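Local coordinates for metal-dependent phosphohydrolase, HDOD domain-containing (Geobacter sulfurreducens, PDB 3HC1), which is of unknown function but binds two iron ions, consistent with a metal-dependent phosphohydrolase of the HD superfamily, HDOD family, at residues E25-P30 with F198-R203; L34-K39 with E96-C101; C101-L106 with G149-V154; L124-I129 with A232-A237. All blocks are in the same frame, centred on the assembly; numbering follows the deposited sequence. Where two conformers were deposited one is given.

In the fold
All four contacts join parts of an all-helical chain through apolar side chains, but they differ in depth. Contact 1 lies nearest the surface, its centre about 15 Å from the centre of the chain, and is the one where a charged group, an arginine, takes part. Contacts 2, 3 and 4 are buried. Contacts 2 and 3 share helix 82-108 and Cys-101, and Phe-99 of the former packs on Leu-150 and Leu-151 of the latter. Contact 3 also touches contact 1 through Val-29 and Ile-103, and contact 4 through His-152, which Val-126 and Val-234 both touch. Iron is bound within contact 3, whereas contact 4 supplies hydrocarbon packing beside the metal site.

Contact 1. Residues E25-P30 with F198-R203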
loop_
_atom_site.group_PDB
_atom_site.type_symbol
_atom_site.label_atom_id
_atom_site.label_comp_id
_atom_site.label_asym_id
_atom_site.label_seq_id
_atom_site.Cartn_x
_atom_site.Cartn_y
_atom_site.Cartn_z
ATOM N N GLU A 25 20.713 8.530 8.766
ATOM C CA GLU A 25 19.394 9.196 8.843
ATOM C C GLU A 25 18.249 8.415 8.152
ATOM O O GLU A 25 18.156 8.382 6.929
ATOM C CB GLU A 25 19.468 10.621 8.289
ATOM C CG GLU A 25 20.245 11.611 9.153
ATOM C CD GLU A 25 19.866 11.581 10.621
ATOM O OE1 GLU A 25 18.694 11.863 10.964
ATOM O OE2 GLU A 25 20.754 11.278 11.426
ATOM N N LEU A 26 17.331 7.889 8.957
ATOM C CA LEU A 26 16.285 6.988 8.496
ATOM C C LEU A 26 15.119 7.806 8.015
ATOM O O LEU A 26 14.835 8.834 8.614
ATOM C CB LEU A 26 15.784 6.159 9.664
ATOM C CG LEU A 26 16.748 5.154 10.251
ATOM C CD1 LEU A 26 16.091 4.570 11.505
ATOM C CD2 LEU A 26 16.997 4.094 9.250
ATOM N N PRO A 27 14.367 7.298 7.016
ATOM C CA PRO A 27 13.206 8.081 6.624
ATOM C C PRO A 27 12.176 8.242 7.746
ATOM O O PRO A 27 12.039 7.373 8.642
ATOM C CB PRO A 27 12.623 7.287 5.455
ATOM C CG PRO A 27 13.039 5.886 5.699
ATOM C CD PRO A 27 14.377 5.972 6.386
ATOM N N THR A 28 11.434 9.333 7.658
ATOM C CA THR A 28 10.364 9.646 8.594
ATOM C C THR A 28 9.047 9.795 7.827
ATOM O O THR A 28 9.061 10.020 6.617
ATOM C CB THR A 28 10.664 10.954 9.346
ATOM O OG1 THR A 28 9.657 11.174 10.334
ATOM C CG2 THR A 28 10.717 12.144 8.388
ATOM N N VAL A 29 7.929 9.669 8.537
ATOM C CA VAL A 29 6.618 10.033 7.997
ATOM C C VAL A 29 6.048 11.187 8.846
ATOM O O VAL A 29 6.222 11.194 10.079
ATOM C CB VAL A 29 5.648 8.811 7.987
ATOM C CG1 VAL A 29 6.061 7.816 6.898
ATOM C CG2 VAL A 29 5.620 8.112 9.335
ATOM N N PRO A 30 5.361 12.166 8.207
ATOM C CA PRO A 30 4.673 13.279 8.910
ATOM C C PRO A 30 3.832 12.857 10.100
ATOM O O PRO A 30 3.250 11.751 10.103
ATOM C CB PRO A 30 3.742 13.834 7.829
ATOM C CG PRO A 30 4.471 13.588 6.565
ATOM C CD PRO A 30 5.295 12.343 6.746
ATOM N N PHE A 198 8.625 -4.019 8.134
ATOM C CA PHE A 198 8.044 -4.272 9.505
ATOM C C PHE A 198 8.830 -3.496 10.569
ATOM O O PHE A 198 8.248 -2.752 11.376
ATOM C CB PHE A 198 8.059 -5.776 9.779
ATOM C CG PHE A 198 7.542 -6.160 11.118
ATOM C CD1 PHE A 198 6.167 -6.424 11.297
ATOM C CD2 PHE A 198 8.417 -6.272 12.199
ATOM C CE1 PHE A 198 5.709 -6.849 12.538
ATOM C CE2 PHE A 198 7.954 -6.641 13.472
ATOM C CZ PHE A 198 6.593 -6.912 13.625
ATOM N N ALA A 199 10.156 -3.638 10.526
ATOM C CA ALA A 199 11.057 -2.964 11.475
ATOM C C ALA A 199 10.855 -1.460 11.390
ATOM O O ALA A 199 10.889 -0.782 12.383
ATOM C CB ALA A 199 12.522 -3.271 11.155
ATOM N N LEU A 200 10.658 -0.950 10.175
ATOM C CA LEU A 200 10.434 0.475 9.934
ATOM C C LEU A 200 9.116 0.998 10.450
ATOM O O LEU A 200 9.052 1.988 11.195
ATOM C CB LEU A 200 10.637 0.837 8.432
ATOM C CG LEU A 200 10.628 2.336 8.071
ATOM C CD1 LEU A 200 11.678 3.176 8.794
ATOM C CD2 LEU A 200 10.754 2.500 6.573
ATOM N N ALA A 201 8.062 0.296 10.126
ATOM C CA ALA A 201 6.753 0.628 10.616
ATOM C C ALA A 201 6.672 0.512 12.155
ATOM O O ALA A 201 6.012 1.353 12.815
ATOM C CB ALA A 201 5.706 -0.292 9.934
ATOM N N LYS A 202 7.362 -0.469 12.729
ATOM C CA LYS A 202 7.452 -0.587 14.196
ATOM C C LYS A 202 8.186 0.587 14.790
ATOM O O LYS A 202 7.712 1.166 15.754
ATOM C CB LYS A 202 8.102 -1.884 14.668
ATOM C CG LYS A 202 7.292 -3.174 14.378
ATOM C CD LYS A 202 6.024 -3.299 15.238
ATOM C CE LYS A 202 6.331 -3.920 16.557
ATOM N NZ LYS A 202 5.280 -3.603 17.523
ATOM N N ARG A 203 9.310 0.989 14.195
ATOM C CA ARG A 203 9.992 2.219 14.619
ATOM C C ARG A 203 9.051 3.429 14.575
ATOM O O ARG A 203 9.068 4.251 15.493
ATOM C CB ARG A 203 11.269 2.484 13.801
ATOM C CG ARG A 203 11.695 3.939 13.822
ATOM C CD ARG A 203 13.003 4.194 13.140
ATOM N NE ARG A 203 14.032 3.706 13.996
ATOM C CZ ARG A 203 14.914 4.445 14.666
ATOM N NH1 ARG A 203 15.008 5.765 14.548
ATOM N NH2 ARG A 203 15.732 3.800 15.437
#
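Leu-200 and Arg-203, one turn apart on helix 193-203, meet Pro-27 and Leu-26 of the loop between helices 9-21 and 31-39. Leu-200 comes first along the helix and is the buried member of the group. Its CG lies anti to the backbone N (chi1 -172°), and this sends the branch across to the loop, where Leu-200 CD2 comes within 4.2 Å of Pro-27 CG. The two side chains cross obliquely, a light apolar touch between a methyl and the pucker of a proline ring. The exposed Arg-203 makes the closer contact. Leu-26 CD1 sits over one face of its guanidinium, shifted toward the rim of the group, 3.3 Å from Arg-203 NE and 3.5 Å from Arg-203 CD. The arginine chain runs out extended, and the bend at chi3 (-74°) turns the flat group's face to the methyl, while the two side chains cross at about a right angle. The arginine's N-H groups point along the plane, not at the leucine. Within the HDOD domain this loop is thereby laid across helix 193-203, which begins at the iron ligand His-193. Pro-27 O accepts a hydrogen bond from Trp-204 NE1. Phe-158 of helix 154-162 touches both Leu-26 and Pro-27, Leu-200 rests on Val-154 of that helix, and helices 9-21 and 208-216 pack against other sides of helix 193-203.

Contact 2. Residues L34-K39 with E96-C101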
loop_
_atom_site.group_PDB
_atom_site.type_symbol
_atom_site.label_atom_id
_atom_site.label_comp_id
_atom_site.label_asym_id
_atom_site.label_seq_id
_atom_site.Cartn_x
_atom_site.Cartn_y
_atom_site.Cartn_z
ATOM N N LEU A 34 0.937 9.491 10.929
ATOM C CA LEU A 34 0.781 8.733 12.189
ATOM C C LEU A 34 -0.540 9.075 12.905
ATOM O O LEU A 34 -1.231 8.176 13.415
ATOM C CB LEU A 34 2.022 8.919 13.134
ATOM C CG LEU A 34 2.078 8.153 14.501
ATOM C CD1 LEU A 34 2.479 6.671 14.352
ATOM C CD2 LEU A 34 3.015 8.821 15.545
ATOM N N ARG A 35 -0.933 10.345 12.909
ATOM C CA ARG A 35 -2.194 10.743 13.576
ATOM C C ARG A 35 -3.382 10.065 12.897
ATOM O O ARG A 35 -4.198 9.402 13.552
ATOM C CB ARG A 35 -2.369 12.277 13.584
ATOM C CG ARG A 35 -3.643 12.774 14.315
ATOM N N ILE A 36 -3.442 10.194 11.569
ATOM C CA ILE A 36 -4.517 9.578 10.768
ATOM C C ILE A 36 -4.505 8.059 10.910
ATOM O O ILE A 36 -5.526 7.467 11.217
ATOM C CB ILE A 36 -4.469 10.002 9.264
ATOM C CG1 ILE A 36 -4.958 11.450 9.117
ATOM C CG2 ILE A 36 -5.405 9.120 8.422
ATOM C CD1 ILE A 36 -4.724 12.025 7.751
ATOM N N ALA A 37 -3.350 7.446 10.684
ATOM C CA ALA A 37 -3.141 6.021 10.978
ATOM C C ALA A 37 -3.706 5.578 12.324
ATOM O O ALA A 37 -4.281 4.489 12.419
ATOM C CB ALA A 37 -1.662 5.688 10.907
ATOM N N GLY A 38 -3.556 6.415 13.357
ATOM C CA GLY A 38 -4.095 6.125 14.704
ATOM C C GLY A 38 -5.598 6.255 14.930
ATOM O O GLY A 38 -6.170 5.593 15.822
ATOM N N LYS A 39 -6.259 7.086 14.124
ATOM C CA LYS A 39 -7.668 7.435 14.339
ATOM C C LYS A 39 -8.660 6.704 13.410
ATOM O O LYS A 39 -9.872 6.910 13.484
ATOM C CB LYS A 39 -7.820 8.951 14.166
ATOM C CG LYS A 39 -6.940 9.817 15.097
ATOM C CD LYS A 39 -7.702 10.261 16.338
ATOM C CE LYS A 39 -6.804 11.014 17.324
ATOM N NZ LYS A 39 -6.548 12.462 16.992
ATOM N N GLU A 96 -8.423 9.637 3.966
ATOM C CA GLU A 96 -7.760 8.897 2.907
ATOM C C GLU A 96 -6.994 9.790 1.977
ATOM O O GLU A 96 -5.876 9.491 1.626
ATOM C CB GLU A 96 -8.784 8.137 2.067
ATOM C CG GLU A 96 -8.167 7.169 1.112
ATOM C CD GLU A 96 -9.191 6.312 0.406
ATOM O OE1 GLU A 96 -9.878 5.509 1.088
ATOM O OE2 GLU A 96 -9.291 6.423 -0.839
ATOM N N ALA A 97 -7.616 10.875 1.541
ATOM C CA ALA A 97 -6.976 11.809 0.603
ATOM C C ALA A 97 -5.772 12.511 1.268
ATOM O O ALA A 97 -4.708 12.687 0.645
ATOM C CB ALA A 97 -7.987 12.833 0.085
ATOM N N ILE A 98 -5.953 12.942 2.512
ATOM C CA ILE A 98 -4.862 13.603 3.274
ATOM C C ILE A 98 -3.665 12.634 3.477
ATOM O O ILE A 98 -2.491 12.984 3.231
ATOM C CB ILE A 98 -5.363 14.169 4.642
ATOM C CG1 ILE A 98 -6.347 15.337 4.411
ATOM C CG2 ILE A 98 -4.191 14.679 5.453
ATOM C CD1 ILE A 98 -6.945 15.922 5.674
ATOM N N PHE A 99 -3.991 11.426 3.915
ATOM C CA PHE A 99 -2.989 10.406 4.095
ATOM C C PHE A 99 -2.146 10.228 2.820
ATOM O O PHE A 99 -0.925 10.224 2.875
ATOM C CB PHE A 99 -3.648 9.083 4.481
ATOM C CG PHE A 99 -2.674 7.987 4.713
ATOM C CD1 PHE A 99 -2.093 7.825 5.959
ATOM C CD2 PHE A 99 -2.335 7.122 3.693
ATOM C CE1 PHE A 99 -1.182 6.811 6.176
ATOM C CE2 PHE A 99 -1.411 6.099 3.914
ATOM C CZ PHE A 99 -0.852 5.961 5.155
ATOM N N THR A 100 -2.833 10.130 1.689
ATOM C CA THR A 100 -2.215 9.925 0.371
ATOM C C THR A 100 -1.330 11.097 -0.026
ATOM O O THR A 100 -0.216 10.913 -0.521
ATOM C CB THR A 100 -3.337 9.669 -0.685
ATOM O OG1 THR A 100 -4.064 8.496 -0.277
ATOM C CG2 THR A 100 -2.785 9.473 -2.087
ATOM N N CYS A 101 -1.838 12.313 0.190
ATOM C CA CYS A 101 -1.125 13.505 -0.235
ATOM C C CYS A 101 0.039 13.819 0.629
ATOM O O CYS A 101 0.940 14.465 0.158
ATOM C CB CYS A 101 -2.052 14.716 -0.312
ATOM S SG CYS A 101 -3.267 14.460 -1.607
#
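Ile-36 carries this contact, reaching from helix 31-39 to Ile-98 and Phe-99 on helix 82-108. The tight part is its delta methyl: Ile-36 CD1 lies 3.6 Å from Ile-98 CG2 and 3.8 Å from Ile-98 CB, with the two isoleucine side chains crossing at about a right angle. Ile-36 CG1 is anti to the carbonyl carbon (chi1 -74°) and the chain is extended beyond it, which carries CD1 far enough to come within 4.0 Å of Phe-99 N on the other helix. The gamma methyl packs less closely, Ile-36 CG2 standing 4.3 Å from Phe-99 CB and approaching the phenylalanine ring obliquely. All three residues are buried, and the side-chain contacts are all between hydrocarbon groups. The loose part is the C-terminal end of segment 34-39: Gly-38 and Lys-39 are exposed and stand clear of segment 96-101. On helix 82-108 the polar groups also keep off the interface. Thr-100 OG1 donates to Glu-96 O at 2.8 Å, arriving 27° out of the carbonyl plane, while Thr-100 N reaches the same oxygen from the opposite face, so that two donors grip it. The Glu-96 carboxylate pairs with Lys-131 in a salt bridge and with the Tyr-73 hydroxyl. Within the all-helical HDOD domain, helix 82-108 is thus enclosed on several sides: helix 31-39 covers Ile-98 and Phe-99, helix 58-69 packs on Ile-98, Thr-100 and Cys-101, and helix 142-150 on Glu-96 and Phe-99, whose ring also meets Leu-151 at the start of the iron-binding turn.

Contact 3. Residues C101-L106 with G149-V154; sequences CAIVDL and GLLHDV. With FE (Fe (III) ion), chain C; FE (Fe (III) ion), chain B.
Ile-103 rests on Leu-150 with its CG2 branch and on Leu-151 with its CD1 end, and Leu-106, one turn on, meets Val-154; these apolar pairs join helix 82-108 to the end of helix 142-150, the turn that follows and the start of helix 154-162. Ile-103 CG2 lies 3.6 Å from Leu-150 CD2, the side chains sliding past each other in opposite directions. With CG1 placed anti to the backbone N (chi1 -159°), Ile-103 CD1 lies 3.9 Å from Leu-151 CD2. Cutting Ile-103 back to alanine would probably open a gap against both leucines and let their CD2 methyls shift. Leu-106 CD2 meets Val-154 CG2 at 3.7 Å, at about a right angle. The type I turn from Leu-151 to Val-154 carries the His-Asp pair that names the HD superfamily. Val-154 N to Leu-151 O, 3.0 Å, closes it. Just before the turn, Gly-149 O accepts from His-152 N and, in its carbonyl plane, from His-152 ND1 at 2.6 Å; the latter bond (157° at the hydrogen) fixes the ring's rotation and aims NE2 at the metal. Of the metal bonds, His-152 NE2 binds one iron at 2.3 Å and Asp-153 OD2 binds the same ion; Asp-153 OD1 binds the second iron at 2.2 Å, the carboxylate and a water bridging both. His-122, Asp-238 and Glu-249 complete the first iron's protein ligands; His-193, His-217, His-218 and Glu-249 the second's.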
loop_
_atom_site.group_PDB
_atom_site.type_symbol
_atom_site.label_atom_id
_atom_site.label_comp_id
_atom_site.label_asym_id
_atom_site.label_seq_id
_atom_site.Cartn_x
_atom_site.Cartn_y
_atom_site.Cartn_z
ATOM N N CYS A 101 -1.838 12.313 0.190
ATOM C CA CYS A 101 -1.125 13.505 -0.235
ATOM C C CYS A 101 0.039 13.819 0.629
ATOM O O CYS A 101 0.940 14.465 0.158
ATOM C CB CYS A 101 -2.052 14.716 -0.312
ATOM S SG CYS A 101 -3.267 14.460 -1.607
ATOM N N ALA A 102 0.038 13.318 1.861
ATOM C CA ALA A 102 1.173 13.500 2.776
ATOM C C ALA A 102 2.195 12.383 2.595
ATOM O O ALA A 102 3.374 12.639 2.632
ATOM C CB ALA A 102 0.715 13.555 4.261
ATOM N N ILE A 103 1.741 11.151 2.411
ATOM C CA ILE A 103 2.666 10.026 2.317
ATOM C C ILE A 103 3.498 10.113 0.989
ATOM O O ILE A 103 4.561 9.518 0.883
ATOM C CB ILE A 103 1.934 8.704 2.480
ATOM C CG1 ILE A 103 2.898 7.570 2.897
ATOM C CG2 ILE A 103 1.149 8.324 1.246
ATOM C CD1 ILE A 103 3.227 7.599 4.351
ATOM N N VAL A 104 3.007 10.844 -0.007
ATOM C CA VAL A 104 3.707 10.901 -1.292
ATOM C C VAL A 104 5.139 11.477 -1.127
ATOM O O VAL A 104 6.042 11.078 -1.844
ATOM C CB VAL A 104 2.914 11.578 -2.393
ATOM C CG1 VAL A 104 2.704 13.081 -2.088
ATOM C CG2 VAL A 104 3.608 11.347 -3.767
ATOM N N ASP A 105 5.362 12.348 -0.146
ATOM C CA ASP A 105 6.722 12.857 0.110
ATOM C C ASP A 105 7.724 11.763 0.464
ATOM O O ASP A 105 8.875 11.844 0.088
ATOM C CB ASP A 105 6.724 13.927 1.218
ATOM C CG ASP A 105 6.017 15.183 0.798
ATOM O OD1 ASP A 105 6.080 15.531 -0.394
ATOM O OD2 ASP A 105 5.370 15.813 1.658
ATOM N N LEU A 106 7.285 10.744 1.172
ATOM C CA LEU A 106 8.110 9.573 1.418
ATOM C C LEU A 106 8.611 8.895 0.134
ATOM O O LEU A 106 9.749 8.476 0.072
ATOM C CB LEU A 106 7.367 8.556 2.265
ATOM C CG LEU A 106 8.152 7.232 2.495
ATOM C CD1 LEU A 106 9.349 7.471 3.475
ATOM C CD2 LEU A 106 7.212 6.199 3.050
ATOM N N GLY A 149 -2.384 -1.062 2.395
ATOM C CA GLY A 149 -1.969 -1.276 0.998
ATOM C C GLY A 149 -0.925 -0.303 0.507
ATOM O O GLY A 149 0.112 -0.677 -0.063
ATOM N N LEU A 150 -1.187 0.979 0.748
ATOM C CA LEU A 150 -0.253 2.020 0.314
ATOM C C LEU A 150 1.098 1.887 1.018
ATOM O O LEU A 150 2.117 2.306 0.457
ATOM C CB LEU A 150 -0.852 3.404 0.577
ATOM C CG LEU A 150 -0.212 4.611 -0.111
ATOM C CD1 LEU A 150 0.069 4.413 -1.573
ATOM C CD2 LEU A 150 -1.136 5.831 0.078
ATOM N N LEU A 151 1.127 1.295 2.233
ATOM C CA LEU A 151 2.358 1.171 2.984
ATOM C C LEU A 151 3.040 -0.187 2.817
ATOM O O LEU A 151 4.094 -0.422 3.421
ATOM C CB LEU A 151 2.110 1.372 4.492
ATOM C CG LEU A 151 1.645 2.798 4.860
ATOM C CD1 LEU A 151 1.212 2.832 6.306
ATOM C CD2 LEU A 151 2.834 3.735 4.597
ATOM N N HIS A 152 2.419 -1.111 2.075
ATOM C CA HIS A 152 2.884 -2.516 2.064
ATOM C C HIS A 152 4.372 -2.742 1.685
ATOM O O HIS A 152 5.067 -3.569 2.266
ATOM C CB HIS A 152 1.950 -3.440 1.279
ATOM C CG HIS A 152 2.207 -3.452 -0.211
ATOM N ND1 HIS A 152 1.842 -2.402 -1.020
ATOM C CD2 HIS A 152 2.782 -4.370 -1.027
ATOM C CE1 HIS A 152 2.226 -2.645 -2.260
ATOM N NE2 HIS A 152 2.773 -3.842 -2.297
ATOM N N ASP A 153 4.818 -1.979 0.689
ATOM C CA ASP A 153 6.162 -2.001 0.201
ATOM C C ASP A 153 7.042 -0.868 0.713
ATOM O O ASP A 153 8.069 -0.535 0.083
ATOM C CB ASP A 153 6.124 -2.003 -1.333
ATOM C CG ASP A 153 5.955 -3.415 -1.897
ATOM O OD1 ASP A 153 6.169 -4.377 -1.121
ATOM O OD2 ASP A 153 5.585 -3.553 -3.083
ATOM N N VAL A 154 6.685 -0.288 1.865
ATOM C CA VAL A 154 7.503 0.808 2.417
ATOM C C VAL A 154 8.966 0.347 2.652
ATOM O O VAL A 154 9.888 1.131 2.561
ATOM C CB VAL A 154 6.850 1.403 3.697
ATOM C CG1 VAL A 154 6.920 0.398 4.876
ATOM C CG2 VAL A 154 7.473 2.666 4.057
HETATM FE FE FE C . 4.191 -5.024 -3.721
HETATM FE FE FE B . 6.249 -6.494 -1.577
HETATM O O HOH W 1 4.585 -6.524 -2.475
#

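Contact 4. Residues L124-I129 with A232-A237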
loop_
_atom_site.group_PDB
_atom_site.type_symbol
_atom_site.label_atom_id
_atom_site.label_comp_id
_atom_site.label_asym_id
_atom_site.label_seq_id
_atom_site.Cartn_x
_atom_site.Cartn_y
_atom_site.Cartn_z
ATOM N N LEU A 124 0.223 2.868 -4.821
ATOM C CA LEU A 124 -1.104 3.468 -5.020
ATOM C C LEU A 124 -2.095 2.481 -5.641
ATOM O O LEU A 124 -3.256 2.443 -5.230
ATOM C CB LEU A 124 -1.025 4.723 -5.892
ATOM C CG LEU A 124 -2.304 5.575 -6.027
ATOM C CD1 LEU A 124 -2.873 5.970 -4.628
ATOM C CD2 LEU A 124 -1.959 6.827 -6.858
ATOM N N GLY A 125 -1.641 1.678 -6.599
ATOM C CA GLY A 125 -2.495 0.664 -7.239
ATOM C C GLY A 125 -2.963 -0.378 -6.235
ATOM O O GLY A 125 -4.142 -0.662 -6.141
ATOM N N VAL A 126 -2.020 -0.932 -5.476
ATOM C CA VAL A 126 -2.310 -1.863 -4.414
ATOM C C VAL A 126 -3.297 -1.281 -3.369
ATOM O O VAL A 126 -4.272 -1.965 -2.999
ATOM C CB VAL A 126 -1.019 -2.446 -3.765
ATOM C CG1 VAL A 126 -1.315 -3.311 -2.447
ATOM C CG2 VAL A 126 -0.289 -3.310 -4.836
ATOM N N ALA A 127 -3.047 -0.057 -2.900
ATOM C CA ALA A 127 -3.961 0.597 -1.971
ATOM C C ALA A 127 -5.384 0.564 -2.545
ATOM O O ALA A 127 -6.353 0.169 -1.857
ATOM C CB ALA A 127 -3.535 2.055 -1.698
ATOM N N ARG A 128 -5.517 1.051 -3.775
ATOM C CA ARG A 128 -6.838 1.258 -4.384
ATOM C C ARG A 128 -7.570 -0.034 -4.656
ATOM O O ARG A 128 -8.793 -0.133 -4.441
ATOM C CB ARG A 128 -6.742 2.072 -5.661
ATOM C CG ARG A 128 -6.472 3.518 -5.420
ATOM C CD ARG A 128 -6.326 4.336 -6.706
ATOM N NE ARG A 128 -6.093 5.728 -6.388
ATOM C CZ ARG A 128 -5.956 6.718 -7.264
ATOM N NH1 ARG A 128 -6.034 6.505 -8.574
ATOM N NH2 ARG A 128 -5.768 7.946 -6.814
ATOM N N ILE A 129 -6.851 -1.019 -5.182
ATOM C CA ILE A 129 -7.442 -2.327 -5.452
ATOM C C ILE A 129 -7.784 -3.044 -4.161
ATOM O O ILE A 129 -8.862 -3.654 -4.060
ATOM C CB ILE A 129 -6.529 -3.210 -6.369
ATOM C CG1 ILE A 129 -6.626 -2.615 -7.781
ATOM C CG2 ILE A 129 -6.980 -4.725 -6.336
ATOM C CD1 ILE A 129 -5.623 -3.020 -8.732
ATOM N N ALA A 232 -4.866 -10.294 3.934
ATOM C CA ALA A 232 -5.333 -11.091 2.824
ATOM C C ALA A 232 -5.695 -10.194 1.626
ATOM O O ALA A 232 -5.310 -10.507 0.487
ATOM C CB ALA A 232 -6.509 -11.970 3.272
HETATM N N MSE A 233 -6.363 -9.054 1.904
HETATM C CA MSE A 233 -6.757 -8.091 0.877
HETATM C C MSE A 233 -5.574 -7.469 0.159
HETATM O O MSE A 233 -5.551 -7.346 -1.093
HETATM C CB MSE A 233 -7.737 -7.005 1.472
HETATM C CG MSE A 233 -9.142 -7.661 1.643
HETATM SE SE MSE A 233 -10.200 -6.536 2.757
HETATM C CE MSE A 233 -11.377 -8.007 3.258
ATOM N N VAL A 234 -4.590 -7.076 0.945
ATOM C CA VAL A 234 -3.389 -6.407 0.392
ATOM C C VAL A 234 -2.517 -7.441 -0.302
ATOM O O VAL A 234 -1.938 -7.135 -1.370
ATOM C CB VAL A 234 -2.626 -5.648 1.500
ATOM C CG1 VAL A 234 -1.150 -5.176 1.043
ATOM C CG2 VAL A 234 -3.493 -4.472 2.069
ATOM N N ALA A 235 -2.390 -8.652 0.257
ATOM C CA ALA A 235 -1.592 -9.688 -0.448
ATOM C C ALA A 235 -2.199 -9.976 -1.792
ATOM O O ALA A 235 -1.454 -10.085 -2.774
ATOM C CB ALA A 235 -1.449 -11.029 0.327
ATOM N N PHE A 236 -3.539 -10.132 -1.852
ATOM C CA PHE A 236 -4.200 -10.341 -3.151
ATOM C C PHE A 236 -3.953 -9.174 -4.098
ATOM O O PHE A 236 -3.543 -9.360 -5.267
ATOM C CB PHE A 236 -5.711 -10.644 -3.039
ATOM C CG PHE A 236 -6.376 -10.797 -4.350
ATOM C CD1 PHE A 236 -6.795 -9.698 -5.051
ATOM C CD2 PHE A 236 -6.471 -12.052 -4.942
ATOM C CE1 PHE A 236 -7.339 -9.816 -6.284
ATOM C CE2 PHE A 236 -7.023 -12.179 -6.184
ATOM C CZ PHE A 236 -7.454 -11.072 -6.855
ATOM N N ALA A 237 -4.180 -7.966 -3.604
ATOM C CA ALA A 237 -3.993 -6.770 -4.427
ATOM C C ALA A 237 -2.565 -6.643 -4.977
ATOM O O ALA A 237 -2.374 -6.221 -6.123
ATOM C CB ALA A 237 -4.439 -5.493 -3.686
#
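Val-126 opens the contact from helix 116-136, its two methyls set against Val-234 and Ala-237 of helix 229-243. CG1 is anti to the backbone N (chi1 171°), bringing it within 4.0 Å of Val-234 CG1, the two valines crossing at about a right angle. That same methyl lies 4.0 Å from Ala-237 CB, while Val-126 CG2 packs beside the Ala-237 carbonyl, 3.8 Å from its O. Val-126 O lies 3.6 Å from Ala-237 CB. An alanine in place of Val-126 would lose both methyls and is likely to leave Val-234 CG1 and the neighbouring His-152 ring less firmly backed. One turn on, Ile-129 CG2 closes over Ala-237 CB at 3.8 Å. The small alanine probably helps bring the backbones close: the axes of segments 124-129 and 232-237 approach to 8.7 Å at 129° between N-to-C directions, and the Val-126 and Ala-237 CA atoms are 5.2 Å apart. Asp-238, an iron ligand, directly follows Ala-237, and Val-126 and Val-234 both touch His-152. With buried hydrocarbon side chains, and carbonyls met only by methyls across it, the contact depends on close fit, consistent with an apolar surround for His-152 on this side of the iron site.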